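Local coordinates for protein hydrogenase maturation factor (PDB 3VTH) that probably carbamoylates the C-terminal cysteine of HypE, using carbamoyl phosphate and ATP, during maturation of [NiFe]-hydrogenases, at residues D203-V208 with Y315-E320; G190-F195 with L357-I362; Q279-V284 with V306-A311; P141-I146 with N364-S369. One frame throughout, in Å; residues are numbered along the deposited sequence.

Interaction 1 of 4, residues D203-V208 with Y315-E320; sequences DEIKCV and YLLMEE
Lys206, which meets Glu320 across the contact, donates its backbone N to Asp203 OD1 at 3.1 Å in an almost straight bond, the capping bond of Asp203 at the N-cap. Ile205 presses its CG2 methyl onto the opposing backbone, 3.6 Å from Leu317 CA. With CG1 beside the backbone N (chi1 -59°), the CG2 methyl is left anti to that N and faces the other helix, and CG1 also meets Leu316 CB. One turn on, Val208 continues the apolar seam, its CG1 lying 3.9 Å from Leu317 CD1. This is oblique helix-helix packing, the short segments crossing at -54° with axes 9.2 Å apart; Ile205 and Val208 also rest on Leu356 of strand 354-358, so helix 204-213 lies against the sheet as well. Beside the apolar seam, Lys206 CE approaches Glu320 OE1 at 3.4 Å, whereas Lys206 NZ stays too far for a salt bridge. A leucine in place of Lys206 would probably deprive the Glu320 carboxylate of this nearby positive charge.

Interaction 2 of 4, residues G190-F195 with L357-I362; sequences GPSLSF and LNNRDI
Ser194 and Leu357 form the tight end of this contact, an antiparallel hydrogen-bonded pair in which Leu357 N reaches Ser194 O at 2.7 Å and Ser194 N reaches Leu357 O at 2.9 Å. The first donor arrives nearly head-on to the carbonyl, the second from well above the carbonyl plane. Their CB atoms stand close, a small serine fitting beside the bulkier leucine. Beyond the strands the two segments are held less closely: Asn359 N to Ser192 O is a weak bond of 3.5 Å. The Asn359 side chain takes over, its CG set between backbone N and carbonyl carbon (chi1 60°), which turns OD1 back to accept Ser192 N at 2.9 Å. On this exposed side a water joins Asn359 ND2, Ser192 OG and Gly190 O. Asn358 OD1 accepts Arg360 N in an Asx turn. Antiparallel pairing of this kind makes strand 193-196, a few residues on from the zinc ligand Cys189, the outermost strand, within this chain, of the mixed sheet, beside strand 354-358.

Interaction 3 of 4, residues Q279-V284 with V306-A311; sequences QRRPIV and VMLPYA. With PO4 (phosphate ion), chain L.
Arg281, with the largest surface buried here, folds its bent side chain along residues 308-310. Its NH1 donates to Pro309 O at 2.8 Å, lying in the carbonyl plane although the oxygen sits 25° out of the guanidinium plane. Leu308 CD1 covers one guanidinium face near its rim, and Arg281 CB meets Tyr310 CB at 3.5 Å. NE and NH2 bind Ser278 O and Leu277 O, so the cation satisfies three carbonyls, two of them where helix 270-277 gives way to the loop. A methionine here would probably leave those three oxygens without their shared donor.

Val306 is the second centre. It pairs antiparallel with Val284 across neighbouring strands 283-287 and 303-307 of the mixed sheet of the YrdC/Sua5-like domain, Val284 N reaching Val306 O at 2.7 Å and Val306 N reaching Val284 O at 2.9 Å; the beta-branched residues suit the extended backbone. Ile283 and Met307 still lie close; one residue farther, a water bridges Pro282 O to Leu308 N. Met307, the third, has its CB beside Pro282 O and its CE 4.0 Å from Ile283 CG1; the Ile283 side chain lies about 5 Å from the bound ATP analogue. Arg280, whose CB points away from residues 306-311, extends to a phosphate ion, probably from the crystallisation liquor, NE binding O1 at 2.8 Å and NH2 binding O3 at 2.9 Å.

Interaction 4 of 4, residues P141-I146 with N364-S369; sequences PRFSII and NRIDDS
Phe143 lays one face of its ring over the CB of Asn364, a CH-pi contact in which that carbon stands 3.8 Å from the ring centroid and 25° off the normal. The carbon sits toward the rim, nearest Phe143 CZ at 3.5 Å. CG of Phe143 lies anti to the backbone N (chi1 176°), extending the ring far enough for its CD1 to meet Ile366 CD1 at 4.0 Å; a large flat hydrocarbon suits this place by covering two neighbours at once. The backbones join alongside: Asn364 N donates to Ser144 O at 3.0 Å in a nearly straight bond. Asn364 O is buried without a hydrogen-bonding partner in the model; Ser144 CA approaches it at 3.5 Å, a CA-H...O contact. The Ser144 hydroxyl is bonded to Asp110. A short 3-10 turn, Ile145 N bonding Arg142 O, presents Phe143 and Ser144 together. Arg142 holds the base of this turn to the finger through Pro141 O, Cys139 O and Cys136 O. The contact seats the chain just past zinc ligand Cys139 of the first Cys4 finger on the YrdC-like domain, at the loop carrying Asp367, a magnesium ligand in a structure of this protein though not bound to metal in this model.

Interactions 1, 3 and 4 are buried, whereas interaction 2 is only partly so and includes a water on its exposed side. Interactions 2 and 3 belong to one mixed sheet: the former adds its border strand by backbone pairing, the latter lies farther inside and gains an arginine whose guanidinium is bonded to backbone carbonyls. Interaction 1 packs two helices with no hydrogen bond or salt bridge between its segments, and touches interaction 2 through Ile205 and Leu193 and interaction 3 through Tyr315 and Arg281. Interaction 4 joins loops through an aromatic face; its Ser369 O probably accepts Ile283 N of interaction 3. Interactions 2 and 4 tie finger segments to the same domain, interaction 3 lying nearer the nucleotide.

Interaction 1 of 4, residues D203-V208 with Y315-E320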
loop_
_atom_site.group_PDB
_atom_site.type_symbol
_atom_site.label_atom_id
_atom_site.label_comp_id
_atom_site.label_asym_id
_atom_site.label_seq_id
_atom_site.Cartn_x
_atom_site.Cartn_y
_atom_site.Cartn_z
ATOM N N ASP A 203 -26.403 3.219 -24.137
ATOM C CA ASP A 203 -25.065 3.770 -23.937
ATOM C C ASP A 203 -24.204 2.795 -23.112
ATOM O O ASP A 203 -24.744 1.964 -22.380
ATOM C CB ASP A 203 -25.101 5.226 -23.424
ATOM C CG ASP A 203 -25.335 5.360 -21.906
ATOM O OD1 ASP A 203 -24.814 4.566 -21.093
ATOM O OD2 ASP A 203 -26.023 6.335 -21.522
ATOM N N GLU A 204 -22.881 2.873 -23.272
ATOM C CA GLU A 204 -21.951 1.866 -22.718
ATOM C C GLU A 204 -22.131 1.580 -21.228
ATOM O O GLU A 204 -22.150 0.418 -20.818
ATOM C CB GLU A 204 -20.485 2.226 -23.010
ATOM C CG GLU A 204 -20.061 2.085 -24.479
ATOM C CD GLU A 204 -20.501 3.256 -25.359
ATOM O OE1 GLU A 204 -21.092 4.232 -24.836
ATOM O OE2 GLU A 204 -20.252 3.198 -26.588
ATOM N N ILE A 205 -22.257 2.631 -20.418
ATOM C CA ILE A 205 -22.456 2.468 -18.971
ATOM C C ILE A 205 -23.749 1.700 -18.644
ATOM O O ILE A 205 -23.765 0.850 -17.751
ATOM C CB ILE A 205 -22.461 3.817 -18.218
ATOM C CG1 ILE A 205 -21.137 4.576 -18.415
ATOM C CG2 ILE A 205 -22.725 3.601 -16.710
ATOM C CD1 ILE A 205 -19.881 3.896 -17.824
ATOM N N LYS A 206 -24.823 2.017 -19.364
ATOM C CA LYS A 206 -26.093 1.312 -19.206
ATOM C C LYS A 206 -25.977 -0.161 -19.609
ATOM O O LYS A 206 -26.614 -1.014 -19.012
ATOM C CB LYS A 206 -27.193 2.002 -20.020
ATOM C CG LYS A 206 -28.597 1.836 -19.453
ATOM C CD LYS A 206 -29.503 3.036 -19.841
ATOM C CE LYS A 206 -28.874 4.362 -19.332
ATOM N NZ LYS A 206 -29.556 5.589 -19.830
ATOM N N CYS A 207 -25.169 -0.455 -20.628
ATOM C CA CYS A 207 -24.922 -1.845 -21.015
ATOM C C CYS A 207 -24.263 -2.633 -19.864
ATOM O O CYS A 207 -24.600 -3.801 -19.615
ATOM C CB CYS A 207 -24.066 -1.909 -22.287
ATOM S SG CYS A 207 -24.805 -1.129 -23.769
ATOM N N VAL A 208 -23.330 -1.970 -19.179
ATOM C CA VAL A 208 -22.641 -2.525 -18.007
ATOM C C VAL A 208 -23.615 -2.761 -16.857
ATOM O O VAL A 208 -23.646 -3.859 -16.288
ATOM C CB VAL A 208 -21.467 -1.621 -17.567
ATOM C CG1 VAL A 208 -20.890 -2.054 -16.200
ATOM C CG2 VAL A 208 -20.387 -1.640 -18.627
ATOM N N TYR A 315 -19.192 6.962 -10.935
ATOM C CA TYR A 315 -20.329 7.828 -10.620
ATOM C C TYR A 315 -21.463 7.636 -11.608
ATOM O O TYR A 315 -22.640 7.646 -11.226
ATOM C CB TYR A 315 -19.914 9.300 -10.592
ATOM C CG TYR A 315 -18.998 9.660 -9.447
ATOM C CD1 TYR A 315 -19.512 9.993 -8.197
ATOM C CD2 TYR A 315 -17.608 9.690 -9.623
ATOM C CE1 TYR A 315 -18.653 10.343 -7.127
ATOM C CE2 TYR A 315 -16.756 10.030 -8.578
ATOM C CZ TYR A 315 -17.290 10.365 -7.341
ATOM O OH TYR A 315 -16.439 10.708 -6.328
ATOM N N LEU A 316 -21.111 7.478 -12.884
ATOM C CA LEU A 316 -22.106 7.206 -13.920
ATOM C C LEU A 316 -22.805 5.857 -13.687
ATOM O O LEU A 316 -24.034 5.753 -13.754
ATOM C CB LEU A 316 -21.460 7.256 -15.305
ATOM C CG LEU A 316 -20.970 8.637 -15.785
ATOM C CD1 LEU A 316 -20.189 8.516 -17.094
ATOM C CD2 LEU A 316 -22.108 9.628 -15.918
ATOM N N LEU A 317 -22.013 4.830 -13.406
ATOM C CA LEU A 317 -22.560 3.495 -13.144
ATOM C C LEU A 317 -23.498 3.506 -11.932
ATOM O O LEU A 317 -24.564 2.888 -11.968
ATOM C CB LEU A 317 -21.428 2.472 -12.951
ATOM C CG LEU A 317 -21.836 0.992 -12.756
ATOM C CD1 LEU A 317 -22.767 0.497 -13.916
ATOM C CD2 LEU A 317 -20.600 0.098 -12.608
ATOM N N MET A 318 -23.094 4.222 -10.879
ATOM C CA MET A 318 -23.865 4.332 -9.639
ATOM C C MET A 318 -25.265 4.929 -9.803
ATOM O O MET A 318 -26.182 4.555 -9.069
ATOM C CB MET A 318 -23.075 5.091 -8.556
ATOM C CG MET A 318 -21.896 4.305 -7.949
ATOM S SD MET A 318 -22.491 2.777 -7.184
ATOM C CE MET A 318 -20.979 2.071 -6.543
ATOM N N GLU A 319 -25.445 5.845 -10.753
ATOM C CA GLU A 319 -26.804 6.311 -11.057
ATOM C C GLU A 319 -27.667 5.240 -11.768
ATOM O O GLU A 319 -28.899 5.358 -11.805
ATOM C CB GLU A 319 -26.828 7.674 -11.792
ATOM C CG GLU A 319 -25.523 8.084 -12.460
ATOM C CD GLU A 319 -25.456 9.557 -12.880
ATOM O OE1 GLU A 319 -24.435 10.223 -12.568
ATOM O OE2 GLU A 319 -26.399 10.044 -13.531
ATOM N N GLU A 320 -27.032 4.191 -12.301
ATOM C CA GLU A 320 -27.772 3.145 -13.034
ATOM C C GLU A 320 -28.104 1.907 -12.203
ATOM O O GLU A 320 -29.079 1.215 -12.502
ATOM C CB GLU A 320 -27.052 2.727 -14.327
ATOM C CG GLU A 320 -26.814 3.843 -15.350
ATOM C CD GLU A 320 -28.085 4.582 -15.767
ATOM O OE1 GLU A 320 -29.134 3.933 -15.977
ATOM O OE2 GLU A 320 -28.024 5.825 -15.907
#

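Interaction 2 of 4, residues G190-F195 with L357-I362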
loop_
_atom_site.group_PDB
_atom_site.type_symbol
_atom_site.label_atom_id
_atom_site.label_comp_id
_atom_site.label_asym_id
_atom_site.label_seq_id
_atom_site.Cartn_x
_atom_site.Cartn_y
_atom_site.Cartn_z
ATOM N N GLY A 190 -11.491 13.621 -26.743
ATOM C CA GLY A 190 -10.981 12.795 -25.657
ATOM C C GLY A 190 -11.115 11.303 -25.916
ATOM O O GLY A 190 -11.624 10.893 -26.954
ATOM N N PRO A 191 -10.637 10.483 -24.969
ATOM C CA PRO A 191 -10.861 9.040 -25.037
ATOM C C PRO A 191 -12.355 8.714 -25.027
ATOM O O PRO A 191 -13.168 9.544 -24.628
ATOM C CB PRO A 191 -10.186 8.494 -23.767
ATOM C CG PRO A 191 -9.769 9.686 -22.972
ATOM C CD PRO A 191 -9.887 10.905 -23.772
ATOM N N SER A 192 -12.700 7.509 -25.469
ATOM C CA SER A 192 -14.069 7.020 -25.404
ATOM C C SER A 192 -14.153 5.581 -24.864
ATOM O O SER A 192 -13.194 4.797 -24.945
ATOM C CB SER A 192 -14.731 7.132 -26.778
ATOM O OG SER A 192 -13.866 6.656 -27.787
ATOM N N LEU A 193 -15.306 5.264 -24.290
ATOM C CA LEU A 193 -15.629 3.910 -23.866
ATOM C C LEU A 193 -15.922 3.006 -25.055
ATOM O O LEU A 193 -16.374 3.458 -26.120
ATOM C CB LEU A 193 -16.850 3.919 -22.939
ATOM C CG LEU A 193 -16.716 4.747 -21.653
ATOM C CD1 LEU A 193 -18.092 4.914 -20.989
ATOM C CD2 LEU A 193 -15.673 4.151 -20.698
ATOM N N SER A 194 -15.687 1.717 -24.846
ATOM C CA SER A 194 -16.052 0.708 -25.815
ATOM C C SER A 194 -16.608 -0.489 -25.041
ATOM O O SER A 194 -15.935 -1.031 -24.128
ATOM C CB SER A 194 -14.832 0.337 -26.671
ATOM O OG SER A 194 -15.111 -0.800 -27.486
ATOM N N PHE A 195 -17.848 -0.853 -25.350
ATOM C CA PHE A 195 -18.493 -1.997 -24.712
ATOM C C PHE A 195 -18.403 -3.216 -25.628
ATOM O O PHE A 195 -18.728 -3.144 -26.810
ATOM C CB PHE A 195 -19.967 -1.700 -24.374
ATOM C CG PHE A 195 -20.694 -2.865 -23.724
ATOM C CD1 PHE A 195 -20.577 -3.100 -22.354
ATOM C CD2 PHE A 195 -21.495 -3.712 -24.479
ATOM C CE1 PHE A 195 -21.236 -4.164 -21.750
ATOM C CE2 PHE A 195 -22.168 -4.784 -23.882
ATOM C CZ PHE A 195 -22.038 -5.007 -22.516
ATOM N N LEU A 357 -14.163 -1.349 -22.123
ATOM C CA LEU A 357 -12.843 -0.921 -22.567
ATOM C C LEU A 357 -12.774 0.607 -22.705
ATOM O O LEU A 357 -13.795 1.283 -22.644
ATOM C CB LEU A 357 -12.604 -1.531 -23.948
ATOM C CG LEU A 357 -11.971 -2.901 -24.209
ATOM C CD1 LEU A 357 -12.065 -3.920 -23.061
ATOM C CD2 LEU A 357 -12.483 -3.472 -25.507
ATOM N N ASN A 358 -11.560 1.143 -22.887
ATOM C CA ASN A 358 -11.398 2.503 -23.388
ATOM C C ASN A 358 -10.078 2.629 -24.145
ATOM O O ASN A 358 -9.221 1.743 -24.056
ATOM C CB ASN A 358 -11.528 3.548 -22.258
ATOM C CG ASN A 358 -10.343 3.561 -21.318
ATOM O OD1 ASN A 358 -9.198 3.824 -21.730
ATOM N ND2 ASN A 358 -10.610 3.319 -20.034
ATOM N N ASN A 359 -9.908 3.715 -24.895
ATOM C CA ASN A 359 -8.716 3.845 -25.718
ATOM C C ASN A 359 -7.669 4.794 -25.144
ATOM O O ASN A 359 -6.847 5.293 -25.884
ATOM C CB ASN A 359 -9.095 4.232 -27.165
ATOM C CG ASN A 359 -9.846 5.552 -27.236
ATOM O OD1 ASN A 359 -10.273 6.102 -26.212
ATOM N ND2 ASN A 359 -9.991 6.079 -28.434
ATOM N N ARG A 360 -7.684 5.044 -23.832
ATOM C CA ARG A 360 -6.583 5.787 -23.199
ATOM C C ARG A 360 -5.572 4.780 -22.655
ATOM O O ARG A 360 -5.875 4.038 -21.712
ATOM C CB ARG A 360 -7.079 6.722 -22.071
ATOM C CG ARG A 360 -5.955 7.588 -21.426
ATOM C CD ARG A 360 -6.465 8.542 -20.323
ATOM N NE ARG A 360 -7.188 7.824 -19.263
ATOM C CZ ARG A 360 -8.085 8.382 -18.451
ATOM N NH1 ARG A 360 -8.369 9.669 -18.556
ATOM N NH2 ARG A 360 -8.699 7.656 -17.523
ATOM N N ASP A 361 -4.379 4.745 -23.240
ATOM C CA ASP A 361 -3.330 3.812 -22.776
ATOM C C ASP A 361 -3.035 3.941 -21.291
ATOM O O ASP A 361 -2.954 5.046 -20.752
ATOM C CB ASP A 361 -2.028 4.003 -23.544
ATOM C CG ASP A 361 -2.109 3.495 -24.972
ATOM O OD1 ASP A 361 -1.083 3.606 -25.672
ATOM O OD2 ASP A 361 -3.181 2.979 -25.400
ATOM N N ILE A 362 -2.915 2.797 -20.624
ATOM C CA ILE A 362 -2.400 2.766 -19.258
ATOM C C ILE A 362 -0.922 2.466 -19.428
ATOM O O ILE A 362 -0.558 1.420 -19.977
ATOM C CB ILE A 362 -3.081 1.686 -18.382
ATOM C CG1 ILE A 362 -4.568 2.016 -18.192
ATOM C CG2 ILE A 362 -2.341 1.539 -16.996
ATOM C CD1 ILE A 362 -5.404 0.854 -17.567
HETATM O O HOH W 1 -11.862 8.413 -28.550
#

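Interaction 3 of 4, residues Q279-V284 with V306-A311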
loop_
_atom_site.group_PDB
_atom_site.type_symbol
_atom_site.label_atom_id
_atom_site.label_comp_id
_atom_site.label_asym_id
_atom_site.label_seq_id
_atom_site.Cartn_x
_atom_site.Cartn_y
_atom_site.Cartn_z
ATOM N N GLN A 279 -9.130 12.051 -1.975
ATOM C CA GLN A 279 -8.918 11.815 -3.409
ATOM C C GLN A 279 -7.989 10.627 -3.676
ATOM O O GLN A 279 -7.969 10.083 -4.776
ATOM C CB GLN A 279 -8.373 13.059 -4.109
ATOM C CG GLN A 279 -9.424 14.099 -4.479
ATOM C CD GLN A 279 -8.781 15.259 -5.207
ATOM O OE1 GLN A 279 -8.187 16.131 -4.580
ATOM N NE2 GLN A 279 -8.855 15.248 -6.534
ATOM N N ARG A 280 -7.222 10.200 -2.677
ATOM C CA ARG A 280 -6.406 8.995 -2.886
ATOM C C ARG A 280 -7.328 7.783 -3.151
ATOM O O ARG A 280 -6.933 6.832 -3.833
ATOM C CB ARG A 280 -5.453 8.766 -1.710
ATOM C CG ARG A 280 -4.480 9.935 -1.427
ATOM C CD ARG A 280 -3.488 9.553 -0.306
ATOM N NE ARG A 280 -2.609 10.659 0.095
ATOM C CZ ARG A 280 -1.445 10.954 -0.483
ATOM N NH1 ARG A 280 -1.009 10.224 -1.512
ATOM N NH2 ARG A 280 -0.707 11.978 -0.028
ATOM N N ARG A 281 -8.553 7.841 -2.613
ATOM C CA ARG A 281 -9.577 6.797 -2.789
ATOM C C ARG A 281 -9.044 5.372 -2.646
ATOM O O ARG A 281 -9.006 4.635 -3.637
ATOM C CB ARG A 281 -10.294 6.969 -4.153
ATOM C CG ARG A 281 -11.134 8.257 -4.274
ATOM C CD ARG A 281 -12.382 8.173 -3.416
ATOM N NE ARG A 281 -12.845 9.471 -2.890
ATOM C CZ ARG A 281 -14.080 9.955 -3.020
ATOM N NH1 ARG A 281 -15.011 9.277 -3.688
ATOM N NH2 ARG A 281 -14.396 11.122 -2.465
ATOM N N PRO A 282 -8.642 4.971 -1.419
ATOM C CA PRO A 282 -8.299 3.576 -1.211
ATOM C C PRO A 282 -9.517 2.738 -0.816
ATOM O O PRO A 282 -10.583 3.286 -0.470
ATOM C CB PRO A 282 -7.373 3.637 0.003
ATOM C CG PRO A 282 -7.975 4.716 0.832
ATOM C CD PRO A 282 -8.386 5.769 -0.199
ATOM N N ILE A 283 -9.332 1.420 -0.853
ATOM C CA ILE A 283 -10.171 0.475 -0.101
ATOM C C ILE A 283 -9.841 0.705 1.391
ATOM O O ILE A 283 -8.679 0.785 1.747
ATOM C CB ILE A 283 -9.788 -0.973 -0.481
ATOM C CG1 ILE A 283 -10.142 -1.256 -1.959
ATOM C CG2 ILE A 283 -10.440 -2.000 0.486
ATOM C CD1 ILE A 283 -9.337 -2.400 -2.578
ATOM N N VAL A 284 -10.863 0.858 2.242
ATOM C CA VAL A 284 -10.620 1.032 3.668
ATOM C C VAL A 284 -11.249 -0.156 4.387
ATOM O O VAL A 284 -12.403 -0.486 4.134
ATOM C CB VAL A 284 -11.242 2.355 4.207
ATOM C CG1 VAL A 284 -10.984 2.532 5.720
ATOM C CG2 VAL A 284 -10.737 3.577 3.418
ATOM N N VAL A 306 -13.906 -1.559 1.872
ATOM C CA VAL A 306 -14.841 -0.708 1.128
ATOM C C VAL A 306 -14.138 0.476 0.492
ATOM O O VAL A 306 -13.289 1.093 1.109
ATOM C CB VAL A 306 -16.000 -0.197 2.032
ATOM C CG1 VAL A 306 -17.035 0.580 1.214
ATOM C CG2 VAL A 306 -16.690 -1.372 2.711
ATOM N N MET A 307 -14.507 0.778 -0.749
ATOM C CA MET A 307 -14.042 1.970 -1.428
ATOM C C MET A 307 -15.224 2.760 -1.989
ATOM O O MET A 307 -16.336 2.225 -2.201
ATOM C CB MET A 307 -13.085 1.592 -2.569
ATOM C CG MET A 307 -13.796 0.900 -3.757
ATOM S SD MET A 307 -12.677 0.094 -4.928
ATOM C CE MET A 307 -11.285 1.215 -4.848
ATOM N N LEU A 308 -14.974 4.032 -2.247
ATOM C CA LEU A 308 -15.959 4.896 -2.882
ATOM C C LEU A 308 -15.576 5.038 -4.356
ATOM O O LEU A 308 -14.488 4.628 -4.739
ATOM C CB LEU A 308 -15.975 6.260 -2.173
ATOM C CG LEU A 308 -16.410 6.241 -0.700
ATOM C CD1 LEU A 308 -16.404 7.647 -0.090
ATOM C CD2 LEU A 308 -17.798 5.608 -0.539
ATOM N N PRO A 309 -16.464 5.612 -5.189
ATOM C CA PRO A 309 -16.134 5.850 -6.598
ATOM C C PRO A 309 -14.857 6.692 -6.731
ATOM O O PRO A 309 -14.638 7.607 -5.907
ATOM C CB PRO A 309 -17.331 6.664 -7.097
ATOM C CG PRO A 309 -18.471 6.221 -6.257
ATOM C CD PRO A 309 -17.849 6.019 -4.876
ATOM N N TYR A 310 -14.022 6.390 -7.728
ATOM C CA TYR A 310 -12.785 7.154 -7.924
ATOM C C TYR A 310 -12.567 7.683 -9.340
ATOM O O TYR A 310 -11.689 8.530 -9.564
ATOM C CB TYR A 310 -11.541 6.389 -7.418
ATOM C CG TYR A 310 -11.234 5.071 -8.095
ATOM C CD1 TYR A 310 -11.722 3.865 -7.563
ATOM C CD2 TYR A 310 -10.443 5.019 -9.259
ATOM C CE1 TYR A 310 -11.443 2.643 -8.174
ATOM C CE2 TYR A 310 -10.153 3.790 -9.887
ATOM C CZ TYR A 310 -10.649 2.610 -9.327
ATOM O OH TYR A 310 -10.390 1.392 -9.916
ATOM N N ALA A 311 -13.364 7.202 -10.288
ATOM C CA ALA A 311 -13.278 7.677 -11.662
ATOM C C ALA A 311 -14.684 8.083 -12.106
ATOM O O ALA A 311 -15.670 7.616 -11.524
ATOM C CB ALA A 311 -12.705 6.602 -12.567
HETATM P P PO4 L . -2.745 13.019 3.001
HETATM O O1 PO4 L . -3.646 12.502 1.891
HETATM O O2 PO4 L . -2.647 11.968 4.097
HETATM O O3 PO4 L . -1.347 13.300 2.502
HETATM O O4 PO4 L . -3.359 14.284 3.564
HETATM O O HOH W 2 -12.441 5.224 -1.249
#

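Interaction 4 of 4, residues P141-I146 with N364-S369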
loop_
_atom_site.group_PDB
_atom_site.type_symbol
_atom_site.label_atom_id
_atom_site.label_comp_id
_atom_site.label_asym_id
_atom_site.label_seq_id
_atom_site.Cartn_x
_atom_site.Cartn_y
_atom_site.Cartn_z
ATOM N N PRO A 141 -6.072 10.687 -13.509
ATOM C CA PRO A 141 -4.859 9.890 -13.581
ATOM C C PRO A 141 -3.630 10.766 -13.697
ATOM O O PRO A 141 -3.693 11.858 -14.293
ATOM C CB PRO A 141 -5.039 9.079 -14.870
ATOM C CG PRO A 141 -6.056 9.777 -15.640
ATOM C CD PRO A 141 -6.964 10.436 -14.654
ATOM N N ARG A 142 -2.541 10.306 -13.089
ATOM C CA ARG A 142 -1.253 10.959 -13.199
ATOM C C ARG A 142 -0.246 9.851 -13.474
ATOM O O ARG A 142 -0.022 9.498 -14.624
ATOM C CB ARG A 142 -0.911 11.779 -11.936
ATOM C CG ARG A 142 -1.796 13.035 -11.703
ATOM C CD ARG A 142 -1.679 14.073 -12.846
ATOM N NE ARG A 142 -2.420 15.290 -12.496
ATOM C CZ ARG A 142 -3.711 15.498 -12.742
ATOM N NH1 ARG A 142 -4.438 14.574 -13.355
ATOM N NH2 ARG A 142 -4.285 16.638 -12.356
ATOM N N PHE A 143 0.332 9.281 -12.416
ATOM C CA PHE A 143 1.282 8.171 -12.558
ATOM C C PHE A 143 0.899 7.158 -13.641
ATOM O O PHE A 143 1.712 6.849 -14.536
ATOM C CB PHE A 143 1.449 7.441 -11.217
ATOM C CG PHE A 143 2.331 6.231 -11.308
ATOM C CD1 PHE A 143 1.826 4.970 -11.038
ATOM C CD2 PHE A 143 3.663 6.354 -11.704
ATOM C CE1 PHE A 143 2.656 3.835 -11.131
ATOM C CE2 PHE A 143 4.498 5.223 -11.805
ATOM C CZ PHE A 143 3.997 3.970 -11.518
ATOM N N SER A 144 -0.336 6.660 -13.586
ATOM C CA SER A 144 -0.770 5.622 -14.517
ATOM C C SER A 144 -0.590 5.984 -15.998
ATOM O O SER A 144 -0.413 5.088 -16.812
ATOM C CB SER A 144 -2.237 5.231 -14.282
ATOM O OG SER A 144 -3.076 6.379 -14.407
ATOM N N ILE A 145 -0.648 7.271 -16.344
ATOM C CA ILE A 145 -0.539 7.663 -17.758
ATOM C C ILE A 145 0.722 8.461 -18.112
ATOM O O ILE A 145 0.864 8.917 -19.240
ATOM C CB ILE A 145 -1.793 8.427 -18.239
ATOM C CG1 ILE A 145 -1.939 9.763 -17.491
ATOM C CG2 ILE A 145 -3.070 7.519 -18.078
ATOM C CD1 ILE A 145 -2.973 10.681 -18.124
ATOM N N ILE A 146 1.647 8.586 -17.164
ATOM C CA ILE A 146 2.870 9.393 -17.370
ATOM C C ILE A 146 4.004 8.503 -17.896
ATOM O O ILE A 146 4.335 7.486 -17.283
ATOM C CB ILE A 146 3.264 10.161 -16.068
ATOM C CG1 ILE A 146 2.290 11.328 -15.826
ATOM C CG2 ILE A 146 4.725 10.703 -16.123
ATOM C CD1 ILE A 146 2.313 11.899 -14.377
ATOM N N ASN A 364 1.458 2.756 -16.746
ATOM C CA ASN A 364 1.935 2.116 -15.539
ATOM C C ASN A 364 0.756 1.528 -14.784
ATOM O O ASN A 364 -0.030 2.261 -14.186
ATOM C CB ASN A 364 2.686 3.142 -14.664
ATOM C CG ASN A 364 3.816 3.846 -15.429
ATOM O OD1 ASN A 364 3.789 5.073 -15.621
ATOM N ND2 ASN A 364 4.787 3.071 -15.900
ATOM N N ARG A 365 0.616 0.208 -14.806
ATOM C CA ARG A 365 -0.522 -0.401 -14.106
ATOM C C ARG A 365 -0.285 -0.261 -12.603
ATOM O O ARG A 365 0.871 -0.142 -12.164
ATOM C CB ARG A 365 -0.679 -1.873 -14.508
ATOM C CG ARG A 365 0.166 -2.839 -13.673
ATOM C CD ARG A 365 0.181 -4.176 -14.335
ATOM N NE ARG A 365 1.075 -4.202 -15.490
ATOM C CZ ARG A 365 0.992 -5.096 -16.464
ATOM N NH1 ARG A 365 0.036 -6.028 -16.435
ATOM N NH2 ARG A 365 1.839 -5.046 -17.480
ATOM N N ILE A 366 -1.368 -0.253 -11.815
ATOM C CA ILE A 366 -1.261 -0.082 -10.369
ATOM C C ILE A 366 -2.543 -0.553 -9.682
ATOM O O ILE A 366 -3.635 -0.181 -10.078
ATOM C CB ILE A 366 -0.903 1.407 -9.984
ATOM C CG1 ILE A 366 -0.720 1.582 -8.474
ATOM C CG2 ILE A 366 -1.948 2.406 -10.540
ATOM C CD1 ILE A 366 0.099 2.877 -8.077
ATOM N N ASP A 367 -2.403 -1.401 -8.669
ATOM C CA ASP A 367 -3.569 -1.910 -7.946
ATOM C C ASP A 367 -4.222 -0.870 -7.045
ATOM O O ASP A 367 -3.609 0.139 -6.712
ATOM C CB ASP A 367 -3.147 -3.118 -7.102
ATOM C CG ASP A 367 -3.017 -4.373 -7.934
ATOM O OD1 ASP A 367 -4.047 -4.855 -8.451
ATOM O OD2 ASP A 367 -1.879 -4.858 -8.098
ATOM N N ASP A 368 -5.449 -1.138 -6.618
ATOM C CA ASP A 368 -6.071 -0.335 -5.567
ATOM C C ASP A 368 -5.274 -0.454 -4.271
ATOM O O ASP A 368 -4.725 -1.520 -3.969
ATOM C CB ASP A 368 -7.511 -0.805 -5.306
ATOM C CG ASP A 368 -8.406 -0.665 -6.523
ATOM O OD1 ASP A 368 -8.099 0.168 -7.421
ATOM O OD2 ASP A 368 -9.413 -1.418 -6.589
ATOM N N SER A 369 -5.191 0.645 -3.529
ATOM C CA SER A 369 -4.594 0.628 -2.194
ATOM C C SER A 369 -5.595 0.045 -1.199
ATOM O O SER A 369 -6.801 0.080 -1.441
ATOM C CB SER A 369 -4.216 2.043 -1.752
ATOM O OG SER A 369 -3.120 2.516 -2.509
#